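Long-range contacts in putative transcriptional regulator protein (PDB 3ER6), which is of unknown function but probably acts as an AraC-type DNA-binding transcription regulator, of which this chain is the DJ-1/PfpI-like part: residues 33-43 with 184-195; 114-122 with 132-142. The protein carries 1 engineered substitution. All coordinates share one frame; numbering follows the deposited sequence.

Interaction 1: 33-43 with 184-195; sequences TAAEFAEFQGF and FGKHTRNLGNQF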
loop_
_atom_site.group_PDB
_atom_site.type_symbol
_atom_site.label_atom_id
_atom_site.label_comp_id
_atom_site.label_asym_id
_atom_site.label_seq_id
_atom_site.Cartn_x
_atom_site.Cartn_y
_atom_site.Cartn_z
ATOM N N THR A 33 -1.867 5.196 12.105
ATOM C CA THR A 33 -0.580 5.652 12.635
ATOM C C THR A 33 -0.644 7.097 13.146
ATOM O O THR A 33 -0.151 7.403 14.214
ATOM C CB THR A 33 0.590 5.409 11.602
ATOM O OG1 THR A 33 0.613 3.996 11.280
ATOM C CG2 THR A 33 1.972 5.861 12.185
ATOM N N ALA A 34 -1.247 7.982 12.361
ATOM C CA ALA A 34 -1.410 9.397 12.752
ATOM C C ALA A 34 -2.334 9.530 13.979
ATOM O O ALA A 34 -2.066 10.337 14.883
ATOM C CB ALA A 34 -1.996 10.148 11.595
ATOM N N ALA A 35 -3.398 8.748 14.018
ATOM C CA ALA A 35 -4.268 8.744 15.202
ATOM C C ALA A 35 -3.456 8.342 16.468
ATOM O O ALA A 35 -3.650 8.907 17.582
ATOM C CB ALA A 35 -5.463 7.798 14.980
ATOM N N GLU A 36 -2.523 7.391 16.317
ATOM C CA GLU A 36 -1.624 7.046 17.428
ATOM C C GLU A 36 -0.690 8.216 17.755
ATOM O O GLU A 36 -0.519 8.575 18.939
ATOM C CB GLU A 36 -0.791 5.778 17.157
ATOM C CG GLU A 36 0.265 5.533 18.270
ATOM C CD GLU A 36 1.286 4.441 17.937
ATOM O OE1 GLU A 36 1.335 4.009 16.751
ATOM O OE2 GLU A 36 2.049 4.039 18.858
ATOM N N PHE A 37 -0.131 8.897 16.759
ATOM C CA PHE A 37 0.674 10.079 17.071
ATOM C C PHE A 37 -0.137 11.160 17.802
ATOM O O PHE A 37 0.436 11.915 18.617
ATOM C CB PHE A 37 1.202 10.814 15.846
ATOM C CG PHE A 37 2.179 10.037 15.002
ATOM C CD1 PHE A 37 3.049 9.119 15.556
ATOM C CD2 PHE A 37 2.248 10.286 13.640
ATOM C CE1 PHE A 37 3.948 8.428 14.749
ATOM C CE2 PHE A 37 3.146 9.601 12.833
ATOM C CZ PHE A 37 3.986 8.656 13.387
ATOM N N ALA A 38 -1.428 11.269 17.474
ATOM C CA ALA A 38 -2.301 12.259 18.104
ATOM C C ALA A 38 -2.796 11.791 19.473
ATOM O O ALA A 38 -3.503 12.517 20.138
ATOM C CB ALA A 38 -3.531 12.550 17.187
ATOM N N GLU A 39 -2.444 10.573 19.854
ATOM C CA GLU A 39 -2.963 9.900 21.033
ATOM C C GLU A 39 -4.488 9.981 21.095
ATOM O O GLU A 39 -5.111 10.209 22.173
ATOM C CB GLU A 39 -2.319 10.447 22.310
ATOM C CG GLU A 39 -0.827 10.320 22.313
ATOM C CD GLU A 39 -0.202 10.961 23.570
ATOM O OE1 GLU A 39 0.089 10.212 24.487
ATOM O OE2 GLU A 39 -0.080 12.207 23.676
ATOM N N PHE A 40 -5.097 9.743 19.939
ATOM C CA PHE A 40 -6.548 9.795 19.835
ATOM C C PHE A 40 -7.127 8.405 19.971
ATOM O O PHE A 40 -6.758 7.497 19.232
ATOM C CB PHE A 40 -6.934 10.354 18.491
ATOM C CG PHE A 40 -8.402 10.475 18.301
ATOM C CD1 PHE A 40 -9.131 11.430 19.039
ATOM C CD2 PHE A 40 -9.054 9.706 17.357
ATOM C CE1 PHE A 40 -10.521 11.563 18.841
ATOM C CE2 PHE A 40 -10.450 9.833 17.138
ATOM C CZ PHE A 40 -11.179 10.745 17.891
ATOM N N GLN A 41 -8.101 8.264 20.855
ATOM C CA GLN A 41 -8.569 6.959 21.245
ATOM C C GLN A 41 -9.860 6.500 20.541
ATOM O O GLN A 41 -10.225 5.335 20.633
ATOM C CB GLN A 41 -8.822 6.958 22.758
ATOM C CG GLN A 41 -8.316 5.750 23.435
ATOM C CD GLN A 41 -6.787 5.669 23.423
ATOM O OE1 GLN A 41 -6.215 4.629 23.766
ATOM N NE2 GLN A 41 -6.122 6.763 23.039
ATOM N N GLY A 42 -10.572 7.389 19.869
ATOM C CA GLY A 42 -11.859 6.967 19.306
ATOM C C GLY A 42 -11.904 6.810 17.796
ATOM O O GLY A 42 -12.917 7.141 17.138
ATOM N N PHE A 43 -10.798 6.340 17.237
ATOM C CA PHE A 43 -10.655 6.297 15.787
ATOM C C PHE A 43 -10.998 4.874 15.363
ATOM O O PHE A 43 -10.397 3.917 15.886
ATOM C CB PHE A 43 -9.211 6.652 15.405
ATOM C CG PHE A 43 -9.021 6.958 13.926
ATOM C CD1 PHE A 43 -9.477 8.159 13.383
ATOM C CD2 PHE A 43 -8.384 6.062 13.102
ATOM C CE1 PHE A 43 -9.296 8.472 12.015
ATOM C CE2 PHE A 43 -8.188 6.351 11.741
ATOM C CZ PHE A 43 -8.675 7.553 11.195
ATOM N N PHE A 184 -6.535 16.295 13.323
ATOM C CA PHE A 184 -5.573 16.152 14.399
ATOM C C PHE A 184 -4.605 17.344 14.541
ATOM O O PHE A 184 -3.912 17.463 15.553
ATOM C CB PHE A 184 -4.768 14.841 14.252
ATOM C CG PHE A 184 -5.611 13.614 14.230
ATOM C CD1 PHE A 184 -6.450 13.314 15.307
ATOM C CD2 PHE A 184 -5.575 12.743 13.153
ATOM C CE1 PHE A 184 -7.243 12.179 15.302
ATOM C CE2 PHE A 184 -6.367 11.592 13.152
ATOM C CZ PHE A 184 -7.198 11.307 14.218
ATOM N N GLY A 185 -4.525 18.206 13.536
ATOM C CA GLY A 185 -3.690 19.378 13.642
ATOM C C GLY A 185 -2.309 19.266 13.014
ATOM O O GLY A 185 -1.901 18.195 12.507
ATOM N N LYS A 186 -1.563 20.355 13.095
ATOM C CA LYS A 186 -0.315 20.476 12.354
ATOM C C LYS A 186 0.798 19.534 12.788
ATOM O O LYS A 186 1.500 18.929 11.951
ATOM C CB LYS A 186 0.226 21.920 12.389
ATOM C CG LYS A 186 -0.243 22.755 11.217
ATOM C CD LYS A 186 0.469 24.139 11.149
ATOM C CE LYS A 186 -0.148 25.146 12.169
ATOM N NZ LYS A 186 -1.473 25.682 11.677
ATOM N N HIS A 187 0.987 19.424 14.091
ATOM C CA HIS A 187 2.097 18.633 14.587
ATOM C C HIS A 187 1.893 17.173 14.183
ATOM O O HIS A 187 2.837 16.493 13.771
ATOM C CB HIS A 187 2.157 18.753 16.143
ATOM C CG HIS A 187 3.014 19.888 16.624
ATOM N ND1 HIS A 187 4.180 20.256 15.989
ATOM C CD2 HIS A 187 2.847 20.764 17.649
ATOM C CE1 HIS A 187 4.694 21.312 16.592
ATOM N NE2 HIS A 187 3.925 21.616 17.625
ATOM N N THR A 188 0.673 16.673 14.385
ATOM C CA THR A 188 0.323 15.288 13.941
ATOM C C THR A 188 0.568 15.095 12.432
ATOM O O THR A 188 1.149 14.084 11.994
ATOM C CB THR A 188 -1.124 14.941 14.347
ATOM O OG1 THR A 188 -1.285 15.162 15.766
ATOM C CG2 THR A 188 -1.517 13.433 14.053
ATOM N N ARG A 189 0.148 16.072 11.628
ATOM C CA ARG A 189 0.427 16.024 10.212
ATOM C C ARG A 189 1.929 15.990 9.998
ATOM O O ARG A 189 2.438 15.233 9.151
ATOM C CB ARG A 189 -0.196 17.222 9.484
ATOM C CG ARG A 189 0.062 17.199 7.967
ATOM C CD ARG A 189 0.650 18.545 7.440
ATOM N NE ARG A 189 0.884 18.475 5.989
ATOM C CZ ARG A 189 -0.054 18.671 5.035
ATOM N NH1 ARG A 189 -1.294 19.005 5.333
ATOM N NH2 ARG A 189 0.269 18.549 3.754
ATOM N N ASN A 190 2.666 16.809 10.727
ATOM C CA ASN A 190 4.131 16.895 10.455
ATOM C C ASN A 190 4.776 15.587 10.882
ATOM O O ASN A 190 5.689 15.131 10.212
ATOM C CB ASN A 190 4.804 18.080 11.196
ATOM C CG ASN A 190 4.406 19.433 10.635
ATOM O OD1 ASN A 190 3.819 19.517 9.548
ATOM N ND2 ASN A 190 4.649 20.493 11.406
ATOM N N LEU A 191 4.300 14.979 11.977
ATOM C CA LEU A 191 4.815 13.661 12.418
ATOM C C LEU A 191 4.515 12.617 11.356
ATOM O O LEU A 191 5.372 11.799 11.002
ATOM C CB LEU A 191 4.214 13.229 13.774
ATOM C CG LEU A 191 4.841 13.944 15.016
ATOM C CD1 LEU A 191 3.880 14.085 16.150
ATOM C CD2 LEU A 191 6.174 13.270 15.455
ATOM N N GLY A 192 3.271 12.652 10.839
ATOM C CA GLY A 192 2.858 11.848 9.672
ATOM C C GLY A 192 3.785 12.018 8.475
ATOM O O GLY A 192 4.300 11.050 7.918
ATOM N N ASN A 193 4.038 13.256 8.107
ATOM C CA ASN A 193 4.955 13.574 7.036
ATOM C C ASN A 193 6.387 13.030 7.259
ATOM O O ASN A 193 7.078 12.611 6.315
ATOM C CB ASN A 193 4.943 15.087 6.854
ATOM C CG ASN A 193 5.728 15.557 5.634
ATOM O OD1 ASN A 193 5.349 15.285 4.488
ATOM N ND2 ASN A 193 6.806 16.296 5.882
ATOM N N GLN A 194 6.836 13.052 8.513
ATOM C CA GLN A 194 8.168 12.583 8.844
ATOM C C GLN A 194 8.162 11.042 8.756
ATOM O O GLN A 194 9.100 10.431 8.219
ATOM C CB GLN A 194 8.569 13.058 10.272
ATOM C CG GLN A 194 10.092 13.055 10.505
ATOM C CD GLN A 194 10.780 14.166 9.761
ATOM O OE1 GLN A 194 10.329 15.296 9.766
ATOM N NE2 GLN A 194 11.884 13.843 9.109
ATOM N N PHE A 195 7.103 10.424 9.296
ATOM C CA PHE A 195 6.910 8.947 9.220
ATOM C C PHE A 195 7.002 8.491 7.773
ATOM O O PHE A 195 7.574 7.458 7.467
ATOM C CB PHE A 195 5.546 8.549 9.849
ATOM C CG PHE A 195 5.055 7.140 9.478
ATOM C CD1 PHE A 195 5.660 5.993 10.008
ATOM C CD2 PHE A 195 3.945 6.970 8.646
ATOM C CE1 PHE A 195 5.157 4.689 9.641
ATOM C CE2 PHE A 195 3.443 5.715 8.330
ATOM C CZ PHE A 195 4.021 4.594 8.801
HETATM O O HOH W 1 0.729 14.366 17.408
#
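Phe37 enters helix 186-195 as a knob into a hole formed by Thr188, Leu191, Gly192 and Phe195, where two helices of the DJ-1/PfpI-like alpha/beta domain meet. The segments of helices 33-37 and 186-195 run at 130° to each other, 9.1 Å apart at closest approach. With CG anti to its carbonyl carbon (chi1 -65°), Phe37 brings CD2 to 3.5 Å from Leu191 CB, while Phe195 CB lies at the ring edge, in its plane. Phe195 in turn presents one face to Thr33: the methyl CG2 stands 4.0 Å from the ring centroid and 4° off the normal, a CH-pi contact. The hydroxyl of Thr33 is used elsewhere, by Glu29 O and by Tyr20 OH of the second subunit.

Beyond the Schellman motif at Glu39, Phe40 and Phe43 join Phe184 in an aromatic cluster. Phe184 is roughly perpendicular to both side chains, but its ring plane is oblique to both of theirs. Its CE1 lies 3.6 Å from Phe40 CG, and its CD1 the same distance from Ala38 CB. No direct hydrogen bond links the segments; one water bridges them, donating to Phe37 O at 2.7 Å and lying 2.7 Å from Thr188 OG1.

Interaction 2: 114-122 with 132-142; sequences IDTGIFVVA and AVMHSYFAHLF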
loop_
_atom_site.group_PDB
_atom_site.type_symbol
_atom_site.label_atom_id
_atom_site.label_comp_id
_atom_site.label_asym_id
_atom_site.label_seq_id
_atom_site.Cartn_x
_atom_site.Cartn_y
_atom_site.Cartn_z
ATOM N N ILE A 114 -9.176 7.317 -4.595
ATOM C CA ILE A 114 -7.775 7.065 -4.918
ATOM C C ILE A 114 -7.671 6.179 -6.143
ATOM O O ILE A 114 -8.500 5.250 -6.289
ATOM C CB ILE A 114 -7.025 6.438 -3.633
ATOM C CG1 ILE A 114 -7.589 5.077 -3.244
ATOM C CG2 ILE A 114 -7.212 7.377 -2.399
ATOM C CD1 ILE A 114 -6.807 4.409 -2.065
ATOM N N ASP A 115 -6.695 6.461 -7.043
ATOM C CA ASP A 115 -6.476 5.639 -8.192
ATOM C C ASP A 115 -7.796 5.685 -8.993
ATOM O O ASP A 115 -8.472 6.729 -9.000
ATOM C CB ASP A 115 -6.093 4.196 -7.788
ATOM C CG ASP A 115 -5.516 3.347 -8.982
ATOM O OD1 ASP A 115 -5.279 3.849 -10.108
ATOM O OD2 ASP A 115 -5.281 2.158 -8.776
ATOM N N THR A 116 -8.160 4.591 -9.648
ATOM C CA THR A 116 -9.412 4.578 -10.471
ATOM C C THR A 116 -10.745 4.722 -9.663
ATOM O O THR A 116 -11.811 4.873 -10.240
ATOM C CB THR A 116 -9.473 3.389 -11.449
ATOM O OG1 THR A 116 -9.382 2.150 -10.749
ATOM C CG2 THR A 116 -8.323 3.479 -12.456
ATOM N N GLY A 117 -10.678 4.668 -8.343
ATOM C CA GLY A 117 -11.805 5.157 -7.485
ATOM C C GLY A 117 -12.248 6.544 -7.947
ATOM O O GLY A 117 -13.435 6.941 -7.752
ATOM N N ILE A 118 -11.336 7.295 -8.562
ATOM C CA ILE A 118 -11.725 8.613 -9.118
ATOM C C ILE A 118 -12.847 8.498 -10.201
ATOM O O ILE A 118 -13.747 9.355 -10.262
ATOM C CB ILE A 118 -10.498 9.470 -9.597
ATOM C CG1 ILE A 118 -9.616 9.817 -8.396
ATOM C CG2 ILE A 118 -10.995 10.790 -10.345
ATOM C CD1 ILE A 118 -8.203 10.162 -8.742
ATOM N N PHE A 119 -12.829 7.420 -10.980
ATOM C CA PHE A 119 -13.841 7.190 -12.002
ATOM C C PHE A 119 -15.213 7.019 -11.312
ATOM O O PHE A 119 -16.251 7.395 -11.890
ATOM C CB PHE A 119 -13.536 5.927 -12.837
ATOM C CG PHE A 119 -12.465 6.119 -13.880
ATOM C CD1 PHE A 119 -11.132 6.347 -13.513
ATOM C CD2 PHE A 119 -12.791 6.060 -15.249
ATOM C CE1 PHE A 119 -10.150 6.512 -14.487
ATOM C CE2 PHE A 119 -11.805 6.248 -16.213
ATOM C CZ PHE A 119 -10.489 6.457 -15.829
ATOM N N VAL A 120 -15.234 6.404 -10.124
ATOM C CA VAL A 120 -16.477 6.237 -9.360
ATOM C C VAL A 120 -17.068 7.594 -8.924
ATOM O O VAL A 120 -18.277 7.886 -9.131
ATOM C CB VAL A 120 -16.270 5.336 -8.103
ATOM C CG1 VAL A 120 -17.597 5.156 -7.350
ATOM C CG2 VAL A 120 -15.679 3.956 -8.506
ATOM N N VAL A 121 -16.230 8.452 -8.344
ATOM C CA VAL A 121 -16.760 9.777 -7.943
ATOM C C VAL A 121 -17.147 10.620 -9.220
ATOM O O VAL A 121 -18.125 11.366 -9.180
ATOM C CB VAL A 121 -15.797 10.574 -7.007
ATOM C CG1 VAL A 121 -15.543 9.795 -5.738
ATOM C CG2 VAL A 121 -14.512 10.865 -7.707
ATOM N N ALA A 122 -16.409 10.472 -10.326
ATOM C CA ALA A 122 -16.805 11.152 -11.595
ATOM C C ALA A 122 -18.193 10.722 -12.011
ATOM O O ALA A 122 -19.077 11.572 -12.179
ATOM C CB ALA A 122 -15.782 10.913 -12.735
ATOM N N ALA A 132 -10.836 17.231 -12.345
ATOM C CA ALA A 132 -10.322 16.030 -11.676
ATOM C C ALA A 132 -8.868 15.860 -12.003
ATOM O O ALA A 132 -8.289 16.641 -12.756
ATOM C CB ALA A 132 -11.088 14.772 -12.150
ATOM N N VAL A 133 -8.315 14.780 -11.479
ATOM C CA VAL A 133 -6.933 14.380 -11.790
ATOM C C VAL A 133 -6.919 12.887 -12.172
ATOM O O VAL A 133 -7.725 12.115 -11.680
ATOM C CB VAL A 133 -6.017 14.638 -10.546
ATOM C CG1 VAL A 133 -5.943 16.147 -10.242
ATOM C CG2 VAL A 133 -6.523 13.840 -9.287
ATOM N N MET A 134 -6.013 12.459 -13.048
ATOM C CA MET A 134 -5.856 11.019 -13.229
ATOM C C MET A 134 -4.424 10.789 -13.632
ATOM O O MET A 134 -3.813 11.713 -14.221
ATOM C CB MET A 134 -6.840 10.472 -14.275
ATOM C CG MET A 134 -6.752 8.951 -14.563
ATOM S SD MET A 134 -6.752 7.775 -13.120
ATOM C CE MET A 134 -8.166 8.348 -12.279
ATOM N N HIS A 135 -3.865 9.615 -13.327
ATOM C CA HIS A 135 -2.497 9.343 -13.731
ATOM C C HIS A 135 -2.469 9.010 -15.238
ATOM O O HIS A 135 -3.526 8.769 -15.878
ATOM C CB HIS A 135 -1.862 8.222 -12.871
ATOM C CG HIS A 135 -2.722 7.010 -12.721
ATOM N ND1 HIS A 135 -3.075 6.216 -13.784
ATOM C CD2 HIS A 135 -3.345 6.482 -11.629
ATOM C CE1 HIS A 135 -3.856 5.236 -13.356
ATOM N NE2 HIS A 135 -4.038 5.379 -12.055
ATOM N N SER A 136 -1.277 8.991 -15.824
ATOM C CA SER A 136 -1.138 8.822 -17.262
ATOM C C SER A 136 -1.674 7.503 -17.787
ATOM O O SER A 136 -2.124 7.419 -18.929
ATOM C CB SER A 136 0.337 8.965 -17.682
ATOM O OG SER A 136 0.790 10.285 -17.421
ATOM N N TYR A 137 -1.607 6.455 -16.968
ATOM C CA TYR A 137 -2.043 5.158 -17.476
ATOM C C TYR A 137 -3.553 5.184 -17.841
ATOM O O TYR A 137 -3.962 4.641 -18.885
ATOM C CB TYR A 137 -1.736 4.018 -16.493
ATOM C CG TYR A 137 -1.980 2.689 -17.158
ATOM C CD1 TYR A 137 -1.185 2.281 -18.209
ATOM C CD2 TYR A 137 -3.047 1.885 -16.793
ATOM C CE1 TYR A 137 -1.401 1.083 -18.844
ATOM C CE2 TYR A 137 -3.288 0.701 -17.436
ATOM C CZ TYR A 137 -2.459 0.306 -18.460
ATOM O OH TYR A 137 -2.699 -0.865 -19.106
ATOM N N PHE A 138 -4.380 5.822 -17.015
ATOM C CA PHE A 138 -5.809 5.870 -17.320
ATOM C C PHE A 138 -6.379 7.248 -17.756
ATOM O O PHE A 138 -7.600 7.404 -17.864
ATOM C CB PHE A 138 -6.650 5.222 -16.193
ATOM C CG PHE A 138 -6.683 3.698 -16.272
ATOM C CD1 PHE A 138 -7.096 3.065 -17.445
ATOM C CD2 PHE A 138 -6.312 2.904 -15.200
ATOM C CE1 PHE A 138 -7.131 1.699 -17.555
ATOM C CE2 PHE A 138 -6.331 1.537 -15.311
ATOM C CZ PHE A 138 -6.732 0.929 -16.490
ATOM N N ALA A 139 -5.513 8.231 -18.024
ATOM C CA ALA A 139 -6.012 9.571 -18.345
ATOM C C ALA A 139 -6.803 9.632 -19.657
ATOM O O ALA A 139 -7.826 10.355 -19.764
ATOM C CB ALA A 139 -4.883 10.621 -18.381
ATOM N N HIS A 140 -6.338 8.886 -20.666
ATOM C CA HIS A 140 -7.085 8.843 -21.926
ATOM C C HIS A 140 -8.525 8.339 -21.725
ATOM O O HIS A 140 -9.487 8.950 -22.165
ATOM C CB HIS A 140 -6.381 7.965 -22.962
ATOM C CG HIS A 140 -7.124 7.904 -24.258
ATOM N ND1 HIS A 140 -7.122 8.947 -25.166
ATOM C CD2 HIS A 140 -7.957 6.965 -24.767
ATOM C CE1 HIS A 140 -7.894 8.635 -26.194
ATOM N NE2 HIS A 140 -8.414 7.440 -25.973
ATOM N N LEU A 141 -8.659 7.204 -21.048
ATOM C CA LEU A 141 -9.976 6.627 -20.803
ATOM C C LEU A 141 -10.863 7.597 -20.037
ATOM O O LEU A 141 -12.029 7.797 -20.404
ATOM C CB LEU A 141 -9.862 5.279 -20.085
ATOM C CG LEU A 141 -11.181 4.555 -19.766
ATOM C CD1 LEU A 141 -11.952 4.194 -21.047
ATOM C CD2 LEU A 141 -10.903 3.272 -18.974
ATOM N N PHE A 142 -10.324 8.200 -18.979
ATOM C CA PHE A 142 -11.094 9.206 -18.231
ATOM C C PHE A 142 -11.604 10.290 -19.206
ATOM O O PHE A 142 -12.754 10.735 -19.123
ATOM C CB PHE A 142 -10.242 9.874 -17.180
ATOM C CG PHE A 142 -11.040 10.653 -16.178
ATOM C CD1 PHE A 142 -11.496 10.032 -15.025
ATOM C CD2 PHE A 142 -11.340 11.998 -16.393
ATOM C CE1 PHE A 142 -12.246 10.736 -14.092
ATOM C CE2 PHE A 142 -12.078 12.715 -15.462
ATOM C CZ PHE A 142 -12.539 12.050 -14.296
#
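Asp115 and His135 form the one direct hydrogen bond between these segments. Asp115 has positive phi in a type II' turn from Ile114 to Gly117, between strand 110-114 and helix 117-124; this probably corresponds to the nucleophile elbow of the DJ-1/PfpI fold, here with an aspartate. Its OD1 accepts from His135 NE2 (2.8 Å, 165° at the hydrogen). The oxygen lies close to the imidazole plane, although carboxylate and ring planes are 48° apart. Asp115 OD2 is held separately by Ser82 OG.

Thr116 turns its methyl to Phe138, CG2 to CD2 3.5 Å, while its hydroxyl bonds back to the loop at Ile83. Ile118 and Met134 lie alongside each other in opposite senses, Ile118 CB 3.7 Å from Met134 CE, and the Ile118 CG2 branch reaches Phe142. Phe119 is central: Phe142 points its edge at the Phe119 face in a T-shaped pair, centroids 5.1 Å apart and planes at 83°. Met134, its outer chain curled, puts SD at the Phe119 edge, a Met-aromatic contact, and CE 3.5 Å from Phe119 CE1. Ala122 closes the series, CB 3.8 Å from Phe142 CZ.

Met134 SD also sits 3.7 Å above the His135 ring, over its centre. The imidazole is thus gripped at its edge by a carboxylate and packed on one face by sulfur, an environment that probably restricts its rotation.

Interaction 2 is the buried one: nine of its twelve touching residues are buried and none exposed. Interaction 1, only partly buried, has its centre about 19 Å from the centre of the chain against about 12 Å for interaction 2, on the opposite side. They share no helix or strand: interaction 1 pairs helix 22-37 with helix 186-195, interaction 2 helix 117-124 and the turn before it with the start of helix 136-145. Aromatic side chains dominate both, but interaction 1 has oblique ring pairs and a water bridge, whereas interaction 2 combines a T-shaped pair with a direct His-carboxylate bond. Phe195 O bonds to Tyr137 OH of the second subunit, joining the two regions across the dimer.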